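Local coordinates for 3-hydroxyacyl-thioester dehydratase X (Mycobacterium tuberculosis, PDB 4OOB), which catalyses the reversible hydration of trans-2-enoyl-CoA to (3R)-3-hydroxyacyl-CoA, preferring acyl chains of eight to twelve carbons, at residues A226-Y231 against L241-M246; M194-A199 against V216-P221; D85-R90 against V111-D116. All coordinates share one frame; numbering follows the deposited sequence.

Contact 1: A226-Y231 against L241-M246; sequences ATAGLY and LTLRNM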
# COMPACT_ATOMS: atom_id res chain seq x y z
N ALA A 226 -13.41 -9.47 6.02
CA ALA A 226 -14.05 -8.30 5.46
C ALA A 226 -14.73 -8.68 4.15
O ALA A 226 -14.15 -9.35 3.28
CB ALA A 226 -13.02 -7.22 5.19
N THR A 227 -15.95 -8.18 4.02
CA THR A 227 -16.62 -8.18 2.74
C THR A 227 -16.77 -6.74 2.34
O THR A 227 -17.45 -6.00 3.04
CB THR A 227 -17.97 -8.86 2.85
OG1 THR A 227 -17.74 -10.22 3.23
CG2 THR A 227 -18.65 -8.85 1.57
N ALA A 228 -16.19 -6.32 1.22
CA ALA A 228 -16.15 -4.90 0.92
C ALA A 228 -16.48 -4.60 -0.55
O ALA A 228 -15.96 -5.25 -1.49
CB ALA A 228 -14.82 -4.35 1.32
N GLY A 229 -17.36 -3.61 -0.74
CA GLY A 229 -17.91 -3.27 -2.06
C GLY A 229 -16.95 -2.31 -2.72
O GLY A 229 -16.52 -1.34 -2.08
N LEU A 230 -16.59 -2.60 -3.98
CA LEU A 230 -15.69 -1.73 -4.74
C LEU A 230 -16.46 -0.99 -5.86
O LEU A 230 -17.09 -1.60 -6.71
CB LEU A 230 -14.50 -2.50 -5.34
CG LEU A 230 -13.63 -1.66 -6.30
CD1 LEU A 230 -12.82 -0.63 -5.55
CD2 LEU A 230 -12.71 -2.54 -7.13
N TYR A 231 -16.35 0.33 -5.85
CA TYR A 231 -16.90 1.22 -6.86
C TYR A 231 -15.81 1.81 -7.76
O TYR A 231 -14.77 2.31 -7.29
CB TYR A 231 -17.65 2.34 -6.18
CG TYR A 231 -18.76 1.78 -5.34
CD1 TYR A 231 -20.04 1.66 -5.86
CD2 TYR A 231 -18.52 1.33 -4.07
CE1 TYR A 231 -21.05 1.11 -5.11
CE2 TYR A 231 -19.53 0.80 -3.30
CZ TYR A 231 -20.78 0.70 -3.84
OH TYR A 231 -21.77 0.18 -3.09
N LEU A 241 -11.66 5.27 -7.74
CA LEU A 241 -11.96 4.04 -6.98
C LEU A 241 -12.36 4.38 -5.55
O LEU A 241 -11.76 5.26 -4.92
CB LEU A 241 -10.73 3.13 -6.92
CG LEU A 241 -10.24 2.21 -8.05
CD1 LEU A 241 -10.66 2.60 -9.42
CD2 LEU A 241 -8.72 2.09 -8.06
N THR A 242 -13.39 3.69 -5.06
CA THR A 242 -13.73 3.70 -3.65
C THR A 242 -14.11 2.32 -3.19
O THR A 242 -14.97 1.66 -3.80
CB THR A 242 -14.94 4.60 -3.33
OG1 THR A 242 -14.67 5.90 -3.79
CG2 THR A 242 -15.08 4.71 -1.88
N LEU A 243 -13.44 1.88 -2.14
CA LEU A 243 -13.74 0.61 -1.49
C LEU A 243 -14.39 0.90 -0.16
O LEU A 243 -13.82 1.59 0.65
CB LEU A 243 -12.44 -0.16 -1.24
CG LEU A 243 -12.53 -1.56 -0.60
CD1 LEU A 243 -13.05 -2.60 -1.59
CD2 LEU A 243 -11.22 -1.99 0.01
N ARG A 244 -15.57 0.36 0.10
CA ARG A 244 -16.27 0.61 1.40
C ARG A 244 -16.89 -0.64 2.04
O ARG A 244 -16.96 -1.66 1.39
CB ARG A 244 -17.33 1.69 1.22
CG ARG A 244 -18.00 1.68 -0.10
CD ARG A 244 -19.17 2.66 -0.11
NE ARG A 244 -18.98 3.90 -0.88
CZ ARG A 244 -18.59 5.07 -0.37
NH1 ARG A 244 -18.27 5.18 0.92
NH2 ARG A 244 -18.51 6.14 -1.15
N ASN A 245 -17.37 -0.56 3.28
CA ASN A 245 -17.89 -1.75 4.02
C ASN A 245 -19.39 -1.99 4.14
O ASN A 245 -19.80 -2.92 4.87
CB ASN A 245 -17.36 -1.73 5.46
CG ASN A 245 -17.70 -0.45 6.17
OD1 ASN A 245 -17.84 0.59 5.54
ND2 ASN A 245 -17.81 -0.51 7.47
N MET A 246 -20.23 -1.19 3.49
CA MET A 246 -21.69 -1.22 3.82
C MET A 246 -21.90 -1.70 5.25
O MET A 246 -22.73 -1.16 5.97
CB MET A 246 -22.50 -2.13 2.89

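Contact 2: M194-A199 against V216-P221; sequences MFTAAA and VRFAKP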
# COMPACT_ATOMS: atom_id res chain seq x y z
N MET A 194 -1.65 -1.86 1.65
CA MET A 194 -1.21 -2.11 0.29
C MET A 194 -1.75 -3.44 -0.25
O MET A 194 -1.63 -3.70 -1.44
CB MET A 194 0.34 -2.03 0.18
CG MET A 194 0.88 -0.63 0.41
SD MET A 194 0.26 0.54 -0.80
CE MET A 194 1.00 -0.13 -2.29
N PHE A 195 -2.29 -4.32 0.60
CA PHE A 195 -3.04 -5.46 0.05
C PHE A 195 -4.21 -4.93 -0.74
O PHE A 195 -4.42 -5.28 -1.89
CB PHE A 195 -3.58 -6.42 1.09
CG PHE A 195 -4.48 -7.46 0.46
CD1 PHE A 195 -3.94 -8.56 -0.20
CD2 PHE A 195 -5.86 -7.28 0.44
CE1 PHE A 195 -4.77 -9.51 -0.86
CE2 PHE A 195 -6.70 -8.22 -0.21
CZ PHE A 195 -6.14 -9.35 -0.84
N THR A 196 -4.98 -4.09 -0.08
CA THR A 196 -6.21 -3.58 -0.63
C THR A 196 -5.88 -2.66 -1.81
O THR A 196 -6.57 -2.70 -2.83
CB THR A 196 -7.03 -2.98 0.54
OG1 THR A 196 -8.36 -3.52 0.54
CG2 THR A 196 -7.11 -1.59 0.51
N ALA A 197 -4.78 -1.90 -1.74
CA ALA A 197 -4.46 -0.99 -2.84
C ALA A 197 -4.14 -1.78 -4.08
O ALA A 197 -4.39 -1.31 -5.17
CB ALA A 197 -3.31 -0.09 -2.52
N ALA A 198 -3.56 -2.97 -3.89
CA ALA A 198 -3.24 -3.80 -5.01
C ALA A 198 -4.53 -4.48 -5.48
O ALA A 198 -4.84 -4.40 -6.66
CB ALA A 198 -2.20 -4.82 -4.66
N ALA A 199 -5.27 -5.11 -4.55
CA ALA A 199 -6.46 -5.93 -4.92
C ALA A 199 -7.52 -5.18 -5.76
O ALA A 199 -8.12 -5.74 -6.66
CB ALA A 199 -7.09 -6.49 -3.66
N VAL A 216 -3.73 6.90 -3.41
CA VAL A 216 -4.60 6.22 -2.52
C VAL A 216 -4.62 6.96 -1.20
O VAL A 216 -3.59 7.31 -0.62
CB VAL A 216 -4.12 4.77 -2.27
CG1 VAL A 216 -5.01 4.08 -1.25
CG2 VAL A 216 -4.15 3.97 -3.56
N ARG A 217 -5.81 7.14 -0.71
CA ARG A 217 -6.06 7.66 0.63
C ARG A 217 -6.71 6.54 1.46
O ARG A 217 -7.77 6.04 1.07
CB ARG A 217 -7.01 8.86 0.48
CG ARG A 217 -6.75 10.05 1.36
CD ARG A 217 -6.91 9.72 2.86
NE ARG A 217 -5.92 10.45 3.66
CZ ARG A 217 -5.60 10.21 4.93
NH1 ARG A 217 -6.19 9.23 5.60
NH2 ARG A 217 -4.67 10.95 5.50
N PHE A 218 -6.12 6.16 2.59
CA PHE A 218 -6.73 5.11 3.47
C PHE A 218 -7.55 5.68 4.65
O PHE A 218 -7.15 6.63 5.28
CB PHE A 218 -5.68 4.17 4.04
CG PHE A 218 -4.92 3.39 3.00
CD1 PHE A 218 -5.50 2.31 2.38
CD2 PHE A 218 -3.64 3.73 2.69
CE1 PHE A 218 -4.82 1.56 1.46
CE2 PHE A 218 -2.92 3.01 1.76
CZ PHE A 218 -3.50 1.90 1.15
N ALA A 219 -8.70 5.10 4.95
CA ALA A 219 -9.57 5.65 5.99
C ALA A 219 -9.91 4.54 6.98
O ALA A 219 -9.08 4.22 7.79
CB ALA A 219 -10.80 6.31 5.39
N LYS A 220 -11.08 3.94 6.91
CA LYS A 220 -11.48 2.93 7.94
C LYS A 220 -10.66 1.67 7.72
O LYS A 220 -10.57 1.21 6.58
CB LYS A 220 -12.95 2.52 7.82
CG LYS A 220 -13.95 3.68 7.99
CD LYS A 220 -14.23 4.04 9.44
CE LYS A 220 -15.61 3.53 9.89
NZ LYS A 220 -15.80 3.68 11.37
N PRO A 221 -10.07 1.13 8.80
CA PRO A 221 -9.29 -0.08 8.76
C PRO A 221 -10.13 -1.25 8.27
O PRO A 221 -11.32 -1.25 8.43
CB PRO A 221 -8.83 -0.26 10.21
CG PRO A 221 -9.85 0.47 11.03
CD PRO A 221 -10.15 1.68 10.18

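Contact 3: D85-R90 against V111-D116; sequences DAVGVR and VSVGND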
# COMPACT_ATOMS: atom_id res chain seq x y z
N ASP A 85 14.23 -7.06 -15.10
CA ASP A 85 15.07 -5.95 -14.63
C ASP A 85 15.69 -6.22 -13.25
O ASP A 85 15.13 -6.93 -12.42
CB ASP A 85 14.26 -4.68 -14.54
CG ASP A 85 13.88 -4.14 -15.88
OD1 ASP A 85 14.55 -4.46 -16.88
OD2 ASP A 85 12.92 -3.35 -15.94
N ALA A 86 16.87 -5.66 -13.04
CA ALA A 86 17.41 -5.45 -11.70
C ALA A 86 17.19 -3.95 -11.43
O ALA A 86 17.10 -3.18 -12.41
CB ALA A 86 18.88 -5.82 -11.66
N VAL A 87 17.06 -3.52 -10.16
CA VAL A 87 16.71 -2.10 -9.89
C VAL A 87 17.60 -1.34 -8.92
O VAL A 87 18.10 -1.91 -7.97
CB VAL A 87 15.24 -1.93 -9.40
CG1 VAL A 87 14.26 -2.32 -10.47
CG2 VAL A 87 14.96 -2.66 -8.11
N GLY A 88 17.82 -0.05 -9.18
CA GLY A 88 18.49 0.82 -8.21
C GLY A 88 17.40 1.32 -7.28
O GLY A 88 16.30 1.62 -7.70
N VAL A 89 17.69 1.39 -5.99
CA VAL A 89 16.72 1.86 -5.02
C VAL A 89 17.34 2.95 -4.16
O VAL A 89 18.41 2.80 -3.60
CB VAL A 89 16.23 0.69 -4.13
CG1 VAL A 89 15.21 1.15 -3.12
CG2 VAL A 89 15.64 -0.40 -4.98
N ARG A 90 16.64 4.06 -4.03
CA ARG A 90 17.01 5.07 -3.06
C ARG A 90 15.76 5.46 -2.29
O ARG A 90 14.75 5.71 -2.89
CB ARG A 90 17.59 6.31 -3.75
CG ARG A 90 18.24 7.32 -2.78
CD ARG A 90 18.50 8.67 -3.46
NE ARG A 90 18.35 8.42 -4.88
CZ ARG A 90 17.50 9.02 -5.72
NH1 ARG A 90 16.77 10.10 -5.36
NH2 ARG A 90 17.46 8.53 -6.98
N VAL A 111 12.93 4.14 -7.61
CA VAL A 111 13.33 2.87 -8.19
C VAL A 111 13.79 3.07 -9.64
O VAL A 111 13.02 3.50 -10.50
CB VAL A 111 12.15 1.87 -8.13
CG1 VAL A 111 12.46 0.59 -8.91
CG2 VAL A 111 11.81 1.55 -6.69
N SER A 112 15.07 2.79 -9.88
CA SER A 112 15.68 3.05 -11.18
C SER A 112 16.02 1.77 -11.92
O SER A 112 16.32 0.74 -11.31
CB SER A 112 16.97 3.83 -11.01
OG SER A 112 16.63 5.12 -10.56
N VAL A 113 15.93 1.89 -13.24
CA VAL A 113 16.47 0.95 -14.22
C VAL A 113 17.39 1.74 -15.14
O VAL A 113 16.99 2.75 -15.76
CB VAL A 113 15.35 0.30 -15.04
CG1 VAL A 113 15.95 -0.61 -16.13
CG2 VAL A 113 14.44 -0.50 -14.11
N GLY A 114 18.65 1.30 -15.19
CA GLY A 114 19.73 2.11 -15.73
C GLY A 114 19.91 3.31 -14.83
O GLY A 114 19.84 3.20 -13.61
N ASN A 115 20.13 4.47 -15.41
CA ASN A 115 20.16 5.67 -14.59
C ASN A 115 18.88 6.46 -14.62
O ASN A 115 18.81 7.53 -14.01
CB ASN A 115 21.36 6.54 -14.94
CG ASN A 115 22.38 6.57 -13.82
OD1 ASN A 115 22.18 7.20 -12.76
ND2 ASN A 115 23.47 5.85 -14.03
N ASP A 116 17.86 5.93 -15.27
CA ASP A 116 16.57 6.58 -15.26
C ASP A 116 15.63 6.08 -14.15
O ASP A 116 15.71 4.91 -13.73
CB ASP A 116 15.91 6.38 -16.60
CG ASP A 116 16.74 6.95 -17.74
OD1 ASP A 116 17.52 7.94 -17.57
OD2 ASP A 116 16.58 6.39 -18.83
O HOH W 1 16.50 4.97 -7.59

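Contact 1: A226-Y231 against L241-M246
Y231 pairs with T242, and G229 with R244, in a beta hairpin that forms part of the antiparallel sheet of this hot-dog fold. Both are hydrogen-bonded antiparallel pairs, so each supplies two backbone bonds. Y231 N gives to T242 O at 2.8 Å. The return bond, from T242 N to Y231 O, measures 3.0 Å. In the other pair, G229 N to R244 O and R244 N to G229 O both span 2.9 Å. The first bond of the G229 pair is the more bent, 141° at the hydrogen. Between them lies the non-hydrogen-bonded pair of L230 and L243, whose side chains occupy the other sheet face from Y231, T242 and R244. There L243 CD1 rests on A228 CB at 3.8 Å and, more loosely, on L230 CB.

On the face carrying Y231, T242 and R244, the tyrosine ring and the arginine chain meet. Y231 has CG anti to the carbonyl carbon (chi1 -60°) and beside the backbone N; the ring turns an edge, in plane, to T242 O, the oxygen that also accepts Y231 N. R244 passes this ring at about a right angle: CG and CD both come to 3.7 Å from Y231 CE2, and CE2 in turn sits at the guanidinium edge, the two planes standing 60° apart. The arginine chain bends at chi3, and T242 CG2 lies over the centre of one guanidinium face, 3.7 Å from its plane.

Outside the hairpin, strand 152-156 bonds to the backbone of A226, A228 and L230, and strand 251-259 to that of L241 and L243, so each strand has a neighbour on both sides. The polar ends of the two long side chains have separate partners: R244 NH1 bonds weakly to G249 O, and Y231 OH makes a hydrogen bond to P148 O.

Contact 2: M194-A199 against V216-P221
F218 projects from strand 212-218 toward helix 193-199 and meets it with the far end of its ring, in the helix-against-sheet packing of the hot-dog fold. Its CG stands anti to the carbonyl carbon (chi1 -62°), and the CZ and CE1 end of the ring reaches the helix. T196 approaches at the ring edge, near its plane: the methyl CG2 lies 4.0 Å from F218 CE1, and the two side chains run alongside each other, pointing opposite ways. A197 CB and the backbone N of M194 lie obliquely to the ring. A197 CB is 4.2 Å from F218 CZ, and the sulfur M194 SD is 4.4 Å from the same carbon.

One face of the ring is backed from its own strand, where V216 CG1 sits 3.5 Å above the plane, displaced toward the rim. The other gamma methyl, V216 CG2, touches the helix at A197 CB (4.3 Å). H70 of strand 69-77 meets the F218 ring with planes about 50° apart, and L253 of strand 251-259 touches both T196 and F218.

Just beyond the contact, Y214 OH bonds to A197 O, giving helix and strand one polar tie nearby. Between the two segments themselves no hydrogen bond crosses. The touching residues are all buried and their side-chain contacts are apolar, which implies that here the segments are joined by packing that excludes water.

Contact 3: D85-R90 against V111-D116
The beta hairpin of strands 86-99 and 102-113, part of the antiparallel sheet of the hot-dog fold, has its open end here, where G88 and S112 form a hydrogen-bonded pair. G88 N gives to S112 O at 2.7 Å and S112 N to G88 O at 2.8 Å; the donors are tilted from the acceptor's carbonyl plane, G88 N by 26° and S112 N by 22°.

Three valines gather on one side of the pair. V87 CG1, set anti to the carbonyl carbon (chi1 -65°), is the methyl that reaches both of the others, lying 3.8 Å from V111 CG1 and 4.1 Å from V113 CG2. Helix 43-57 packs on V87 and V111 through L47 and T48. D85 crosses V113 at about a right angle, OD2 resting 3.7 Å from V113 CG2; that same oxygen is salt-bridged to R79 and accepts a hydrogen bond from A82 N. Beyond V113 the chain reverses in a type II' turn, V113 to D116, with G114 at positive phi, and enters strand 116-128. On the S112 side a water lies 3.0 Å from S112 OG and donates a weak hydrogen bond to G88 O.

In the fold
Followed from the N terminus, the chain closes three loops in series, none nested in or crossing another. Contact 3 comes first, joining the far ends of a long hairpin across the 20 residues between its segments. Contact 2 then ties helix 193-199 back to the strand that follows it, spanning 16 residues, and contact 1 closes the last and shortest loop, a hairpin with nine residues between. All three reach one antiparallel sheet. Contacts 1 and 3 lie on opposite sides of the chain's centre, about 35 Å apart between centres, whereas contact 2 is near the middle and touches contact 1, where L243 CD2 packs 3.3 Å from T196 OG1.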